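PDB 6ED2: glycosyl hydrolase family 2, TIM barrel domain protein from Faecalibacterium prausnitzii A2-165, which probably hydrolyses beta-glucuronides as a gut bacterial beta-glucuronidase of glycosyl hydrolase family 2, releasing glucuronic acid from conjugated compounds. Local coordinates for residues Asp539-Ala544 against Val550-Glu555; Glu559-Thr564 against Tyr613-Arg618. All coordinates share one frame; numbering follows the deposited sequence.

Contact 1: Asp539-Ala544 against Val550-Glu555; sequences DNLSGA and VMWSAE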
loop_
_atom_site.group_PDB
_atom_site.type_symbol
_atom_site.label_atom_id
_atom_site.label_comp_id
_atom_site.label_asym_id
_atom_site.label_seq_id
_atom_site.Cartn_x
_atom_site.Cartn_y
_atom_site.Cartn_z
ATOM N N ASP A 539 -11.169 5.381 11.122
ATOM C CA ASP A 539 -10.461 5.356 9.862
ATOM C C ASP A 539 -9.329 4.346 9.982
ATOM O O ASP A 539 -8.601 4.329 10.982
ATOM C CB ASP A 539 -9.918 6.744 9.523
ATOM C CG ASP A 539 -11.008 7.724 9.140
ATOM O OD1 ASP A 539 -11.248 7.933 7.931
ATOM O OD2 ASP A 539 -11.621 8.307 10.051
ATOM N N ASN A 540 -9.195 3.483 8.985
ATOM C CA ASN A 540 -8.056 2.577 8.960
ATOM C C ASN A 540 -7.797 2.193 7.513
ATOM O O ASN A 540 -8.740 1.887 6.774
ATOM C CB ASN A 540 -8.303 1.346 9.855
ATOM C CG ASN A 540 -9.456 0.472 9.366
ATOM O OD1 ASN A 540 -9.235 -0.591 8.775
ATOM N ND2 ASN A 540 -10.686 0.907 9.623
ATOM N N LEU A 541 -6.532 2.268 7.102
ATOM C CA LEU A 541 -6.137 1.909 5.745
ATOM C C LEU A 541 -5.942 0.409 5.612
ATOM O O LEU A 541 -5.357 -0.235 6.490
ATOM C CB LEU A 541 -4.834 2.606 5.357
ATOM C CG LEU A 541 -4.852 4.125 5.490
ATOM C CD1 LEU A 541 -3.448 4.661 5.288
ATOM C CD2 LEU A 541 -5.823 4.703 4.479
ATOM N N SER A 542 -6.423 -0.137 4.500
ATOM C CA SER A 542 -6.116 -1.513 4.131
ATOM C C SER A 542 -4.607 -1.736 4.198
ATOM O O SER A 542 -3.827 -0.982 3.601
ATOM C CB SER A 542 -6.657 -1.783 2.718
ATOM O OG SER A 542 -7.038 -3.139 2.548
ATOM N N GLY A 543 -4.189 -2.723 4.987
ATOM C CA GLY A 543 -2.792 -3.091 5.083
ATOM C C GLY A 543 -1.993 -2.407 6.168
ATOM O O GLY A 543 -0.821 -2.769 6.375
ATOM N N ALA A 544 -2.569 -1.424 6.860
ATOM C CA ALA A 544 -1.874 -0.752 7.958
ATOM C C ALA A 544 -1.966 -1.644 9.191
ATOM O O ALA A 544 -3.005 -1.728 9.847
ATOM C CB ALA A 544 -2.468 0.629 8.214
ATOM N N VAL A 550 -1.885 1.387 16.709
ATOM C CA VAL A 550 -2.015 2.838 16.669
ATOM C C VAL A 550 -3.295 3.173 15.914
ATOM O O VAL A 550 -3.712 2.447 15.001
ATOM C CB VAL A 550 -0.804 3.530 16.008
ATOM C CG1 VAL A 550 0.462 3.325 16.856
ATOM C CG2 VAL A 550 -0.607 3.005 14.569
ATOM N N MET A 551 -3.936 4.268 16.316
ATOM C CA MET A 551 -5.050 4.786 15.538
ATOM C C MET A 551 -4.653 4.840 14.069
ATOM O O MET A 551 -3.537 5.259 13.741
ATOM C CB MET A 551 -5.448 6.175 16.044
ATOM C CG MET A 551 -6.036 6.163 17.456
ATOM S SD MET A 551 -6.259 7.842 18.073
ATOM C CE MET A 551 -7.893 8.228 17.439
ATOM N N TRP A 552 -5.562 4.351 13.209
ATOM C CA TRP A 552 -5.452 4.194 11.753
ATOM C C TRP A 552 -5.022 2.784 11.325
ATOM O O TRP A 552 -5.077 2.471 10.130
ATOM C CB TRP A 552 -4.514 5.235 11.117
ATOM C CG TRP A 552 -5.173 6.575 10.896
ATOM C CD1 TRP A 552 -5.173 7.647 11.757
ATOM C CD2 TRP A 552 -5.932 6.987 9.746
ATOM N NE1 TRP A 552 -5.878 8.697 11.207
ATOM C CE2 TRP A 552 -6.360 8.318 9.978
ATOM C CE3 TRP A 552 -6.301 6.360 8.549
ATOM C CZ2 TRP A 552 -7.133 9.035 9.050
ATOM C CZ3 TRP A 552 -7.068 7.085 7.615
ATOM C CH2 TRP A 552 -7.474 8.399 7.879
ATOM N N SER A 553 -4.632 1.921 12.268
ATOM C CA SER A 553 -4.237 0.543 11.973
ATOM C C SER A 553 -5.420 -0.423 12.049
ATOM O O SER A 553 -6.430 -0.173 12.721
ATOM C CB SER A 553 -3.166 0.059 12.950
ATOM O OG SER A 553 -3.769 -0.164 14.221
ATOM N N ALA A 554 -5.256 -1.569 11.371
ATOM C CA ALA A 554 -6.258 -2.632 11.443
ATOM C C ALA A 554 -6.465 -3.089 12.879
ATOM O O ALA A 554 -7.603 -3.336 13.304
ATOM C CB ALA A 554 -5.843 -3.818 10.571
ATOM N N GLU A 555 -5.371 -3.198 13.640
ATOM C CA GLU A 555 -5.450 -3.623 15.029
ATOM C C GLU A 555 -6.308 -2.672 15.849
ATOM O O GLU A 555 -7.145 -3.109 16.647
ATOM C CB GLU A 555 -4.048 -3.703 15.632
ATOM C CG GLU A 555 -3.301 -4.974 15.271
ATOM C CD GLU A 555 -2.771 -4.958 13.842
ATOM O OE1 GLU A 555 -2.756 -3.866 13.204
ATOM O OE2 GLU A 555 -2.360 -6.046 13.370
HETATM O O HOH W 1 -7.890 2.799 13.328
#
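The CB of D539 sits over one face of the W552 indole, 3.4 Å from the centroid of its six-membered ring and 14° off the ring normal, a CH-pi contact. The two side chains run side by side in the same direction, the carboxylate plane turned 35° from the ring; the carboxylate itself is taken by the backbone N of K598 and by K599. L541 adds apolar packing, its CG 4.1 Å from W552 CE3, while W552 NE1 donates to the carbonyl of I591 in a second subunit.

Among the polar contacts, A554 N donates to A544 O at 2.7 Å, almost straight at the hydrogen (174°). L541 N reaches W552 O only weakly. Water 1 donates to D539 O and accepts from W552 N, bridging the two backbones, and W552 CA also approaches D539 O at 3.2 Å in a CA-H...O contact.

Within 550-555, S553 OG donates to V550 O at 2.7 Å, an oxygen that S553 N also binds. OG further meets Y556 N, making S553 the N-cap of helix 554-570. The whole is a beta-alpha loop of the TIM barrel, following strand 531-535, folded back by two type II turns onto the start of its helix.

Contact 2: Glu559-Thr564 against Tyr613-Arg618; sequences EYLEMT and YLFRKR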
loop_
_atom_site.group_PDB
_atom_site.type_symbol
_atom_site.label_atom_id
_atom_site.label_comp_id
_atom_site.label_asym_id
_atom_site.label_seq_id
_atom_site.Cartn_x
_atom_site.Cartn_y
_atom_site.Cartn_z
ATOM N N GLU A 559 -9.708 -3.468 17.843
ATOM C CA GLU A 559 -9.777 -3.243 19.286
ATOM C C GLU A 559 -10.930 -2.317 19.630
ATOM O O GLU A 559 -11.670 -2.560 20.590
ATOM C CB GLU A 559 -8.455 -2.658 19.805
ATOM C CG GLU A 559 -7.347 -3.684 19.944
ATOM C CD GLU A 559 -5.949 -3.088 19.822
ATOM O OE1 GLU A 559 -5.786 -1.864 20.046
ATOM O OE2 GLU A 559 -5.017 -3.848 19.456
ATOM N N TYR A 560 -11.097 -1.259 18.838
ATOM C CA TYR A 560 -12.184 -0.313 19.052
ATOM C C TYR A 560 -13.533 -0.992 18.873
ATOM O O TYR A 560 -14.454 -0.779 19.672
ATOM C CB TYR A 560 -12.017 0.863 18.086
ATOM C CG TYR A 560 -13.244 1.700 17.870
ATOM C CD1 TYR A 560 -13.393 2.924 18.531
ATOM C CD2 TYR A 560 -14.252 1.293 16.988
ATOM C CE1 TYR A 560 -14.506 3.712 18.331
ATOM C CE2 TYR A 560 -15.393 2.073 16.795
ATOM C CZ TYR A 560 -15.509 3.286 17.471
ATOM O OH TYR A 560 -16.616 4.085 17.284
ATOM N N LEU A 561 -13.663 -1.831 17.838
ATOM C CA LEU A 561 -14.936 -2.500 17.589
ATOM C C LEU A 561 -15.286 -3.454 18.723
ATOM O O LEU A 561 -16.450 -3.537 19.131
ATOM C CB LEU A 561 -14.899 -3.249 16.254
ATOM C CG LEU A 561 -14.828 -2.370 14.999
ATOM C CD1 LEU A 561 -14.608 -3.199 13.702
ATOM C CD2 LEU A 561 -16.086 -1.510 14.889
ATOM N N GLU A 562 -14.295 -4.186 19.237
ATOM C CA GLU A 562 -14.567 -5.121 20.319
ATOM C C GLU A 562 -15.002 -4.382 21.574
ATOM O O GLU A 562 -15.932 -4.812 22.267
ATOM C CB GLU A 562 -13.334 -5.979 20.598
ATOM C CG GLU A 562 -12.998 -6.932 19.445
ATOM C CD GLU A 562 -12.043 -8.046 19.836
ATOM O OE1 GLU A 562 -11.619 -8.088 21.016
ATOM O OE2 GLU A 562 -11.727 -8.884 18.959
ATOM N N MET A 563 -14.337 -3.269 21.887
ATOM C CA MET A 563 -14.772 -2.466 23.025
ATOM C C MET A 563 -16.180 -1.938 22.795
ATOM O O MET A 563 -17.062 -2.087 23.655
ATOM C CB MET A 563 -13.796 -1.319 23.269
ATOM C CG MET A 563 -14.185 -0.456 24.467
ATOM S SD MET A 563 -15.376 0.856 24.063
ATOM C CE MET A 563 -14.374 1.980 23.116
ATOM N N THR A 564 -16.411 -1.344 21.615
ATOM C CA THR A 564 -17.704 -0.752 21.295
ATOM C C THR A 564 -18.824 -1.780 21.404
ATOM O O THR A 564 -19.872 -1.510 22.008
ATOM C CB THR A 564 -17.645 -0.128 19.895
ATOM O OG1 THR A 564 -16.584 0.836 19.852
ATOM C CG2 THR A 564 -18.952 0.599 19.541
ATOM N N TYR A 613 -14.074 -9.265 8.558
ATOM C CA TYR A 613 -14.068 -10.611 9.131
ATOM C C TYR A 613 -14.523 -10.614 10.591
ATOM O O TYR A 613 -15.203 -11.555 11.030
ATOM C CB TYR A 613 -12.671 -11.228 8.956
ATOM C CG TYR A 613 -12.413 -11.496 7.484
ATOM C CD1 TYR A 613 -12.950 -12.630 6.854
ATOM C CD2 TYR A 613 -11.707 -10.589 6.706
ATOM C CE1 TYR A 613 -12.760 -12.858 5.495
ATOM C CE2 TYR A 613 -11.516 -10.803 5.349
ATOM C CZ TYR A 613 -12.037 -11.938 4.753
ATOM O OH TYR A 613 -11.838 -12.144 3.406
ATOM N N LEU A 614 -14.202 -9.562 11.348
ATOM C CA LEU A 614 -14.778 -9.432 12.682
ATOM C C LEU A 614 -16.303 -9.378 12.605
ATOM O O LEU A 614 -16.997 -10.117 13.314
ATOM C CB LEU A 614 -14.207 -8.198 13.379
ATOM C CG LEU A 614 -14.613 -7.895 14.829
ATOM C CD1 LEU A 614 -13.561 -7.000 15.487
ATOM C CD2 LEU A 614 -15.969 -7.205 14.872
ATOM N N PHE A 615 -16.843 -8.540 11.714
ATOM C CA PHE A 615 -18.292 -8.391 11.651
ATOM C C PHE A 615 -18.955 -9.652 11.128
ATOM O O PHE A 615 -20.037 -10.021 11.596
ATOM C CB PHE A 615 -18.677 -7.194 10.785
ATOM C CG PHE A 615 -18.690 -5.889 11.529
ATOM C CD1 PHE A 615 -19.634 -5.650 12.525
ATOM C CD2 PHE A 615 -17.747 -4.904 11.247
ATOM C CE1 PHE A 615 -19.647 -4.435 13.223
ATOM C CE2 PHE A 615 -17.753 -3.679 11.941
ATOM C CZ PHE A 615 -18.699 -3.456 12.927
ATOM N N ARG A 616 -18.324 -10.326 10.159
ATOM C CA ARG A 616 -18.917 -11.538 9.601
ATOM C C ARG A 616 -19.083 -12.603 10.675
ATOM O O ARG A 616 -20.135 -13.245 10.777
ATOM C CB ARG A 616 -18.057 -12.078 8.451
ATOM C CG ARG A 616 -18.552 -13.401 7.904
ATOM C CD ARG A 616 -17.860 -13.757 6.609
ATOM N NE ARG A 616 -18.657 -14.694 5.823
ATOM C CZ ARG A 616 -18.252 -15.919 5.488
ATOM N NH1 ARG A 616 -17.053 -16.359 5.862
ATOM N NH2 ARG A 616 -19.046 -16.703 4.772
ATOM N N LYS A 617 -18.037 -12.822 11.474
ATOM C CA LYS A 617 -18.145 -13.798 12.549
ATOM C C LYS A 617 -19.202 -13.376 13.561
ATOM O O LYS A 617 -20.013 -14.198 14.003
ATOM C CB LYS A 617 -16.792 -13.994 13.229
ATOM C CG LYS A 617 -16.882 -14.914 14.456
ATOM C CD LYS A 617 -15.493 -15.315 14.977
ATOM C CE LYS A 617 -15.529 -15.896 16.400
ATOM N NZ LYS A 617 -14.186 -15.791 17.077
ATOM N N ARG A 618 -19.220 -12.095 13.931
ATOM C CA ARG A 618 -20.196 -11.637 14.914
ATOM C C ARG A 618 -21.619 -11.707 14.362
ATOM O O ARG A 618 -22.511 -12.297 14.986
ATOM C CB ARG A 618 -19.856 -10.211 15.365
ATOM C CG ARG A 618 -20.888 -9.589 16.311
ATOM C CD ARG A 618 -20.432 -8.205 16.792
ATOM N NE ARG A 618 -21.523 -7.446 17.388
ATOM C CZ ARG A 618 -21.882 -7.537 18.670
ATOM N NH1 ARG A 618 -21.228 -8.358 19.491
ATOM N NH2 ARG A 618 -22.894 -6.809 19.134
#
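L561 and F615 meet between two neighbouring outer helices of the TIM barrel, 554-570 and 610-621, whose short segments here run 31° from parallel with their axes 11.3 Å apart at closest approach. That wide spacing is filled by side chains alone, and the atoms that touch are all carbon.

L561 can be followed outward from its backbone. Its CB points at the other helix and rests 4.1 Å from CD1 of L614. CG lies anti to the carbonyl carbon (chi1 -68°), and from there both methyls reach the far end of the F615 ring. CD1 approaches F615 CE2 at 3.6 Å, and CD2 lies 3.8 Å from F615 CZ. The leucine and phenylalanine side chains cross at about a right angle, the methyl CD1 coming at the ring obliquely. CD2 also lies in the plane of the Y560 ring, at its edge, so this one branch touches an aromatic ring of each helix.

L614 extends toward helix 554-570 with CG anti to the backbone N, which carries its CD1 between L561 and E562. CG of the exposed E562 lies 4.0 Å from L614 CD1, at the solvent side of the contact. Deeper in, F615 also meets the rings of H565 and W619.

Inside helix 554-570, Y560 O accepts from both T564 N and T564 OG1. T564 OG1 donates to Y560 O at 2.7 Å, from 42° out of the carbonyl plane, and this OG1 lies 3.4 Å above the centre of the Y560 ring.

The two contacts lie about 14 Å apart between centres, and both segments of contact 1 precede those of contact 2 along the chain. Helix 554-570 is common to both: its first two residues belong to contact 1, and residues further along it pack in contact 2 against helix 610-621, which comes after strand 574-580. Apart from this continuity the contacts do not touch. Both belong to the TIM barrel domain, away from the magnesium site of T239 and E241. The helix is thus contacted at its start by the preceding loop and along its side by helix 610-621. Both contacts adjoin the tetramer interface, where E555 OE2 is hydrogen-bonded to Y613 OH of the third subunit.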